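Local coordinates for protein D-alanyl transferase DltD (Enterococcus faecalis, PDB 6O93) that probably transfers D-alanine onto lipoteichoic acid at the cell membrane, as part of cell wall biogenesis in a Gram-positive bacterium, at residues 92-96 with 97-101; 216-220 with 221-225; 240-243 with 244-248; 356-359 with 360-364. All coordinates share one frame; numbering follows the deposited sequence.

Interaction 1 of 4, residues 92-96 with 97-101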
# COMPACT_ATOMS: atom_id res chain seq x y z
N ASP A 92 0.50 -19.10 0.05
CA ASP A 92 -0.32 -19.56 1.16
C ASP A 92 0.01 -18.86 2.47
O ASP A 92 -0.72 -19.04 3.45
CB ASP A 92 -0.16 -21.07 1.33
CG ASP A 92 -0.73 -21.85 0.15
OD1 ASP A 92 -1.74 -21.39 -0.43
OD2 ASP A 92 -0.17 -22.91 -0.19
N ALA A 93 1.09 -18.07 2.52
CA ALA A 93 1.42 -17.35 3.75
C ALA A 93 0.30 -16.41 4.16
O ALA A 93 0.01 -16.24 5.35
CB ALA A 93 2.73 -16.59 3.57
N ILE A 94 -0.35 -15.77 3.18
CA ILE A 94 -1.43 -14.82 3.46
C ILE A 94 -2.81 -15.46 3.39
O ILE A 94 -3.80 -14.81 3.73
CB ILE A 94 -1.36 -13.62 2.49
CG1 ILE A 94 -2.23 -12.46 3.01
CG2 ILE A 94 -1.81 -14.03 1.09
CD1 ILE A 94 -2.05 -11.18 2.24
N ALA A 95 -2.90 -16.73 2.98
CA ALA A 95 -4.20 -17.37 2.80
C ALA A 95 -4.98 -17.40 4.11
O ALA A 95 -4.45 -17.77 5.16
CB ALA A 95 -4.01 -18.78 2.26
N ASN A 96 -6.25 -17.00 4.03
CA ASN A 96 -7.19 -17.06 5.15
C ASN A 96 -6.82 -16.11 6.29
O ASN A 96 -7.31 -16.28 7.41
CB ASN A 96 -7.31 -18.49 5.69
CG ASN A 96 -7.57 -19.51 4.60
OD1 ASN A 96 -6.82 -20.47 4.45
ND2 ASN A 96 -8.62 -19.29 3.83
N LYS A 97 -5.98 -15.12 6.03
CA LYS A 97 -5.52 -14.20 7.06
C LYS A 97 -6.12 -12.82 6.82
O LYS A 97 -6.98 -12.62 5.95
CB LYS A 97 -4.00 -14.18 7.09
CG LYS A 97 -3.40 -15.55 7.39
CD LYS A 97 -1.97 -15.47 7.89
CE LYS A 97 -1.48 -16.84 8.33
NZ LYS A 97 -1.61 -17.86 7.25
N LYS A 98 -5.67 -11.85 7.61
CA LYS A 98 -6.18 -10.49 7.55
C LYS A 98 -5.10 -9.54 7.04
O LYS A 98 -3.90 -9.75 7.30
CB LYS A 98 -6.68 -10.02 8.92
CG LYS A 98 -7.94 -10.74 9.38
CD LYS A 98 -8.51 -10.12 10.64
CE LYS A 98 -9.86 -10.72 10.98
NZ LYS A 98 -10.37 -10.25 12.30
N ALA A 99 -5.52 -8.51 6.33
CA ALA A 99 -4.61 -7.52 5.79
C ALA A 99 -5.27 -6.15 5.83
O ALA A 99 -6.48 -6.02 5.98
CB ALA A 99 -4.20 -7.85 4.35
N VAL A 100 -4.43 -5.12 5.72
CA VAL A 100 -4.88 -3.73 5.65
C VAL A 100 -4.32 -3.13 4.37
O VAL A 100 -3.14 -3.32 4.06
CB VAL A 100 -4.43 -2.93 6.89
CG1 VAL A 100 -4.87 -1.48 6.78
CG2 VAL A 100 -4.99 -3.55 8.16
N PHE A 101 -5.17 -2.42 3.64
CA PHE A 101 -4.80 -1.84 2.35
C PHE A 101 -5.14 -0.35 2.39
O PHE A 101 -6.31 0.03 2.46
CB PHE A 101 -5.54 -2.53 1.20
CG PHE A 101 -4.93 -2.29 -0.15
CD1 PHE A 101 -5.13 -1.08 -0.81
CD2 PHE A 101 -4.17 -3.26 -0.77
CE1 PHE A 101 -4.57 -0.86 -2.05
CE2 PHE A 101 -3.61 -3.04 -2.01
CZ PHE A 101 -3.81 -1.84 -2.66
O HOH W 1 -4.03 -19.42 7.96

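Interaction 2 of 4, residues 216-220 with 221-225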
# COMPACT_ATOMS: atom_id res chain seq x y z
N ALA A 216 -0.59 4.71 30.09
CA ALA A 216 -0.39 3.29 30.37
C ALA A 216 -1.54 2.44 29.84
O ALA A 216 -1.33 1.29 29.46
CB ALA A 216 -0.23 3.08 31.88
N THR A 217 -2.76 2.98 29.81
CA THR A 217 -3.92 2.27 29.31
C THR A 217 -4.52 3.01 28.13
O THR A 217 -4.44 4.24 28.04
CB THR A 217 -4.98 2.08 30.41
OG1 THR A 217 -5.29 3.34 31.01
CG2 THR A 217 -4.48 1.12 31.47
N TYR A 218 -5.13 2.25 27.22
CA TYR A 218 -5.69 2.80 26.00
C TYR A 218 -7.05 3.44 26.28
O TYR A 218 -7.92 2.83 26.90
CB TYR A 218 -5.83 1.71 24.94
CG TYR A 218 -6.53 2.15 23.67
CD1 TYR A 218 -7.92 2.15 23.58
CD2 TYR A 218 -5.81 2.54 22.56
CE1 TYR A 218 -8.56 2.54 22.42
CE2 TYR A 218 -6.44 2.93 21.39
CZ TYR A 218 -7.81 2.93 21.33
OH TYR A 218 -8.44 3.32 20.16
N ASN A 219 -7.21 4.68 25.83
CA ASN A 219 -8.51 5.34 25.81
C ASN A 219 -8.53 6.26 24.60
O ASN A 219 -7.71 7.18 24.51
CB ASN A 219 -8.76 6.13 27.10
CG ASN A 219 -10.10 6.85 27.09
OD1 ASN A 219 -10.23 7.95 26.56
ND2 ASN A 219 -11.12 6.21 27.66
N PHE A 220 -9.47 6.02 23.68
CA PHE A 220 -9.48 6.76 22.43
C PHE A 220 -9.62 8.26 22.67
O PHE A 220 -8.80 9.05 22.18
CB PHE A 220 -10.62 6.25 21.54
CG PHE A 220 -10.67 6.91 20.19
CD1 PHE A 220 -9.93 6.41 19.13
CD2 PHE A 220 -11.45 8.04 19.99
CE1 PHE A 220 -9.97 7.02 17.89
CE2 PHE A 220 -11.49 8.65 18.75
CZ PHE A 220 -10.75 8.14 17.70
N ASN A 221 -10.65 8.67 23.40
CA ASN A 221 -10.90 10.10 23.60
C ASN A 221 -9.70 10.79 24.23
O ASN A 221 -9.33 11.90 23.83
CB ASN A 221 -12.15 10.30 24.45
CG ASN A 221 -13.42 9.90 23.72
OD1 ASN A 221 -13.46 9.88 22.49
ND2 ASN A 221 -14.47 9.59 24.47
N GLU A 222 -9.07 10.14 25.21
CA GLU A 222 -7.84 10.70 25.79
C GLU A 222 -6.76 10.84 24.72
O GLU A 222 -6.11 11.88 24.62
CB GLU A 222 -7.36 9.81 26.93
CG GLU A 222 -6.13 10.34 27.66
CD GLU A 222 -5.60 9.36 28.70
OE1 GLU A 222 -6.07 8.21 28.74
OE2 GLU A 222 -4.71 9.75 29.49
N LEU A 223 -6.58 9.80 23.91
CA LEU A 223 -5.56 9.84 22.87
C LEU A 223 -5.89 10.89 21.81
O LEU A 223 -5.00 11.59 21.31
CB LEU A 223 -5.41 8.46 22.23
CG LEU A 223 -4.88 7.36 23.15
CD1 LEU A 223 -5.14 5.99 22.57
CD2 LEU A 223 -3.39 7.56 23.41
N ASP A 224 -7.17 11.00 21.44
CA ASP A 224 -7.56 11.98 20.42
C ASP A 224 -7.21 13.39 20.86
O ASP A 224 -6.67 14.18 20.08
CB ASP A 224 -9.06 11.86 20.13
CG ASP A 224 -9.43 12.36 18.74
OD1 ASP A 224 -8.55 12.40 17.86
OD2 ASP A 224 -10.61 12.73 18.54
N GLN A 225 -7.51 13.73 22.12
CA GLN A 225 -7.15 15.04 22.65
C GLN A 225 -5.64 15.21 22.73
O GLN A 225 -5.11 16.28 22.41
CB GLN A 225 -7.79 15.24 24.02
CG GLN A 225 -9.30 15.32 24.00
CD GLN A 225 -9.91 15.37 25.39
OE1 GLN A 225 -9.32 14.88 26.36
NE2 GLN A 225 -11.09 15.97 25.50

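Interaction 3 of 4, residues 240-243 with 244-248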
# COMPACT_ATOMS: atom_id res chain seq x y z
N PHE A 240 -1.08 26.04 7.33
CA PHE A 240 -1.76 24.94 6.66
C PHE A 240 -1.81 23.67 7.50
O PHE A 240 -2.22 22.63 6.99
CB PHE A 240 -1.09 24.65 5.31
CG PHE A 240 -1.04 25.84 4.40
CD1 PHE A 240 -2.15 26.20 3.65
CD2 PHE A 240 0.11 26.60 4.28
CE1 PHE A 240 -2.11 27.29 2.80
CE2 PHE A 240 0.15 27.70 3.44
CZ PHE A 240 -0.96 28.04 2.70
N GLU A 241 -1.41 23.74 8.76
CA GLU A 241 -1.35 22.57 9.64
C GLU A 241 -0.47 21.47 9.04
O GLU A 241 -0.78 20.28 9.12
CB GLU A 241 -2.76 22.03 9.93
CG GLU A 241 -3.59 22.92 10.84
CD GLU A 241 -4.84 22.23 11.36
OE1 GLU A 241 -4.99 21.01 11.12
OE2 GLU A 241 -5.67 22.90 12.00
N ILE A 242 0.64 21.88 8.42
CA ILE A 242 1.61 20.96 7.85
C ILE A 242 2.81 20.87 8.78
O ILE A 242 3.20 21.87 9.41
CB ILE A 242 2.04 21.42 6.44
CG1 ILE A 242 0.85 21.35 5.48
CG2 ILE A 242 3.19 20.56 5.92
CD1 ILE A 242 1.09 22.02 4.13
N SER A 243 3.40 19.68 8.88
CA SER A 243 4.57 19.49 9.72
C SER A 243 5.66 20.49 9.35
O SER A 243 5.87 20.79 8.17
CB SER A 243 5.09 18.06 9.60
OG SER A 243 4.15 17.13 10.10
N ASN A 244 6.36 20.99 10.37
CA ASN A 244 7.34 22.06 10.15
C ASN A 244 8.40 21.64 9.14
O ASN A 244 8.67 22.38 8.18
CB ASN A 244 8.00 22.44 11.48
CG ASN A 244 7.04 23.12 12.43
OD1 ASN A 244 6.03 23.69 12.01
ND2 ASN A 244 7.35 23.08 13.72
N GLY A 245 9.00 20.47 9.33
CA GLY A 245 10.04 20.03 8.41
C GLY A 245 9.54 19.89 6.99
O GLY A 245 10.16 20.38 6.04
N PHE A 246 8.41 19.20 6.82
CA PHE A 246 7.83 19.04 5.49
C PHE A 246 7.56 20.40 4.84
O PHE A 246 7.78 20.57 3.64
CB PHE A 246 6.53 18.23 5.60
CG PHE A 246 5.95 17.82 4.27
CD1 PHE A 246 5.22 18.71 3.51
CD2 PHE A 246 6.11 16.52 3.81
CE1 PHE A 246 4.67 18.32 2.30
CE2 PHE A 246 5.57 16.13 2.60
CZ PHE A 246 4.85 17.03 1.85
N TYR A 247 7.11 21.38 5.63
CA TYR A 247 6.72 22.66 5.06
C TYR A 247 7.94 23.46 4.59
O TYR A 247 8.00 23.91 3.45
CB TYR A 247 5.92 23.47 6.08
CG TYR A 247 5.49 24.83 5.57
CD1 TYR A 247 4.34 24.97 4.81
CD2 TYR A 247 6.24 25.96 5.83
CE1 TYR A 247 3.94 26.21 4.33
CE2 TYR A 247 5.86 27.21 5.36
CZ TYR A 247 4.71 27.32 4.61
OH TYR A 247 4.32 28.55 4.14
N ARG A 248 8.92 23.64 5.48
CA ARG A 248 10.08 24.46 5.14
C ARG A 248 10.93 23.85 4.03
O ARG A 248 11.68 24.58 3.38
CB ARG A 248 10.94 24.70 6.38
CG ARG A 248 11.53 23.44 6.99
CD ARG A 248 12.18 23.72 8.33
NE ARG A 248 12.43 22.49 9.09
CZ ARG A 248 12.78 22.46 10.37
NH1 ARG A 248 12.94 23.58 11.05
NH2 ARG A 248 12.97 21.29 10.97

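Interaction 4 of 4, residues 356-359 with 360-364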
# COMPACT_ATOMS: atom_id res chain seq x y z
N LEU A 356 -4.63 7.57 14.42
CA LEU A 356 -5.41 7.14 15.57
C LEU A 356 -6.78 6.62 15.13
O LEU A 356 -7.24 5.58 15.60
CB LEU A 356 -5.57 8.28 16.57
CG LEU A 356 -6.36 7.95 17.84
CD1 LEU A 356 -5.57 6.96 18.71
CD2 LEU A 356 -6.70 9.21 18.62
N ALA A 357 -7.44 7.35 14.23
CA ALA A 357 -8.73 6.90 13.72
C ALA A 357 -8.59 5.61 12.94
O ALA A 357 -9.40 4.68 13.09
CB ALA A 357 -9.36 7.99 12.85
N VAL A 358 -7.57 5.51 12.08
CA VAL A 358 -7.33 4.28 11.34
C VAL A 358 -7.04 3.14 12.30
O VAL A 358 -7.56 2.02 12.15
CB VAL A 358 -6.19 4.47 10.33
CG1 VAL A 358 -5.76 3.14 9.74
CG2 VAL A 358 -6.62 5.42 9.22
N ASP A 359 -6.21 3.39 13.31
CA ASP A 359 -5.85 2.35 14.27
C ASP A 359 -7.09 1.77 14.94
O ASP A 359 -7.17 0.55 15.15
CB ASP A 359 -4.90 2.92 15.33
CG ASP A 359 -4.51 1.89 16.36
OD1 ASP A 359 -3.63 1.06 16.07
OD2 ASP A 359 -5.09 1.91 17.47
N ARG A 360 -8.07 2.61 15.29
CA ARG A 360 -9.28 2.09 15.91
C ARG A 360 -10.03 1.17 14.96
O ARG A 360 -10.50 0.10 15.36
CB ARG A 360 -10.18 3.24 16.35
CG ARG A 360 -11.55 2.78 16.85
CD ARG A 360 -12.27 3.86 17.63
NE ARG A 360 -12.59 5.04 16.82
CZ ARG A 360 -13.33 6.06 17.24
NH1 ARG A 360 -13.84 6.05 18.46
NH2 ARG A 360 -13.56 7.09 16.44
N GLN A 361 -10.14 1.56 13.69
CA GLN A 361 -10.82 0.71 12.72
C GLN A 361 -10.05 -0.58 12.48
O GLN A 361 -10.66 -1.65 12.35
CB GLN A 361 -11.02 1.47 11.41
CG GLN A 361 -11.88 2.72 11.56
CD GLN A 361 -13.23 2.42 12.18
OE1 GLN A 361 -13.89 1.44 11.82
NE2 GLN A 361 -13.64 3.24 13.14
N VAL A 362 -8.72 -0.51 12.43
CA VAL A 362 -7.92 -1.72 12.27
C VAL A 362 -8.11 -2.64 13.47
O VAL A 362 -8.34 -3.84 13.32
CB VAL A 362 -6.43 -1.37 12.07
CG1 VAL A 362 -5.58 -2.62 12.17
CG2 VAL A 362 -6.22 -0.69 10.72
N ASP A 363 -8.02 -2.08 14.68
CA ASP A 363 -8.14 -2.90 15.88
C ASP A 363 -9.50 -3.58 15.95
O ASP A 363 -9.60 -4.78 16.21
CB ASP A 363 -7.90 -2.04 17.13
CG ASP A 363 -7.58 -2.87 18.35
OD1 ASP A 363 -6.55 -3.59 18.32
OD2 ASP A 363 -8.34 -2.81 19.34
N GLU A 364 -10.57 -2.82 15.71
CA GLU A 364 -11.90 -3.41 15.67
C GLU A 364 -11.99 -4.49 14.60
O GLU A 364 -12.60 -5.54 14.81
CB GLU A 364 -12.96 -2.33 15.44
CG GLU A 364 -13.09 -1.32 16.57
CD GLU A 364 -14.06 -0.20 16.25
OE1 GLU A 364 -14.57 -0.17 15.11
OE2 GLU A 364 -14.32 0.65 17.13
O HOH W 2 -11.82 5.24 13.98

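Interaction 1 of 4, residues 92-96 with 97-101
K97 folds back over the type II beta turn that runs from I94 to K97, joining the end of helix 80-90 to strand 98-102 of the parallel sheet. One hydrogen bond closes the turn: K97 N donates to I94 O at 3.2 Å, reaching it from above the carbonyl plane. The side chain adds a second just ahead of the turn, where K97 NZ lies 3.0 Å from A93 O, again above the carbonyl plane, by 47°. The chain runs extended from CB to CE and bends at its last torsion (chi4 55°), which turns the ammonium group in over the backbone. On the way its aliphatic carbons lie alongside two backbone carbonyls, one in the turn and one before it, CG 3.3 Å from A95 O and CD 3.3 Å from A93 O.

Apolar packing is slight. The tip of I94, CD1, just meets A99 CB at 4.5 Å where the strand begins, and both side chains also rest on V288. N96, by contrast, turns its ND2 to a hydrogen bond with N287 OD1, while the backbone of K97 pairs with D289 of the adjoining strand. A water bridges the lysine ammonium group to the A95 carbonyl as well: it accepts from K97 NZ at 3.0 Å and donates to A95 O at 3.3 Å.

Interaction 2 of 4, residues 216-220 with 221-225
N219 caps the N-terminus of helix 220-233 and supplies two acceptors to its first turn. Its side-chain oxygen OD1 takes E222 N at 2.8 Å, with the N-H lying in the carbonyl plane of the amide and a nearly straight bond of 165°. With CG anti to the backbone N (chi1 179°), the carboxamide swings back over the start of the helix, where OD1 also lies 3.4 Å from E222 CB. The main-chain bonds follow at once: L223 N donates to N219 O at 2.9 Å, and D224 N to F220 O.

Van der Waals contacts fill in beside the cap. L223 crosses Y218 at about a right angle, its CD1 touching ring atom CD2 at 3.5 Å, while L223 CG sits 3.1 Å from N219 O. N221 OD1 comes up to the F220 ring at its edge, 3.7 Å from CD2; D224 lies side by side with F220 but only approaches it.

The polar end of D224 is spoken for by R353 in a salt bridge. Helix 352-367 covers this end of helix 220-233, with L356 set against F220, L223 and D224 and R360 making a cation-pi contact with F220; L214 and P215 of the preceding loop close over L223.

Interaction 3 of 4, residues 240-243 with 244-248
I242 wedges between two aromatic residues of the first turn of helix 244-251, and this is the tight part of the contact. Its CG2 methyl, placed anti to the backbone N, lies 3.7 Å from F246 CD1 and 4.0 Å from Y247 CB. The other branch ends in CD1, which comes up to the Y247 ring at its edge, near the ring plane. Beside it, Y247 CE1 approaches the edge of the F240 ring, 3.9 Å from CD2. W301 and Y304 meet that phenylalanine edge-to-face, so F240 sits among aromatic rings.

The polar side makes few side-chain contacts across the junction; its groups bond to other parts of the chain. S243 holds the N-cap position, yet its hydroxyl makes no capping bond and is hydrogen-bonded instead to A345 O. Its carbonyl starts the helix, taking Y247 N at 2.9 Å. N244 OD1 accepts from N237 N, and its ND2 bonds N236 OD1. Loosest is R248, exposed and poorly ordered, with no contact across the junction.

F246 also packs on D346 and T347, its side chain about 5 Å from a bound phosphate, probably from the crystallisation liquor. D346 belongs to a possible Ser-His-Asp triad with S47 and H349, a grouping expected of the SGNH hydrolase clan, so this helix start probably borders the active site.

Interaction 4 of 4, residues 356-359 with 360-364
Helix 352-367 flanks the parallel sheet, and here two successive turns of it meet through regular i to i+4 bonding. V362 N donates to V358 O at 2.8 Å, and D363 N to D359 O at the same distance. R360 N reaches L356 O with the donor tilted 27° from the carbonyl plane, while the bond from Q361 N to A357 O is longer, at 3.3 Å. That carbonyl has a second donor: a water bonded to A357 O at 2.6 Å.

The water ties the polar side chains to the backbone. It accepts from R360 NE at 2.9 Å, in the plane of the guanidinium group at its edge, and from Q361 NE2 at 2.8 Å. Both chains bend to reach it, R360 at chi3 (64°) and Q361 at chi2 (-55°), so their nitrogens meet at the one water.

On the buried face, V358 CG1 meets V362 CG2 at 4.0 Å, and the two valines, one turn apart, pack against V293 and L291 of strand 289-294 respectively. D359 is buried too, but its carboxylate is met by R66 in a salt bridge, and D363 has Y68 as its hydrogen-bond partner. A helix laid with V358 and V362 on a parallel sheet is consistent with the alpha/beta/alpha sandwich of the SGNH hydrolase clan.

In the fold
Interactions 2 and 4 join directly, sharing the interface of helices 220-233 and 352-367. Interaction 4 is buried, and it also touches interaction 1, where V100 CG2 lies 4.0 Å from V362 CG2, helix against central strand. Interaction 1 is partly buried and polar at its turn, whereas interaction 2 lies largely at the surface. Interactions 2 and 3 both begin helices, the first with a side-chain cap, the second with no such cap and with aromatic packing beside it. Interaction 3 stands apart, its centre about 25 Å from those of interactions 2 and 4.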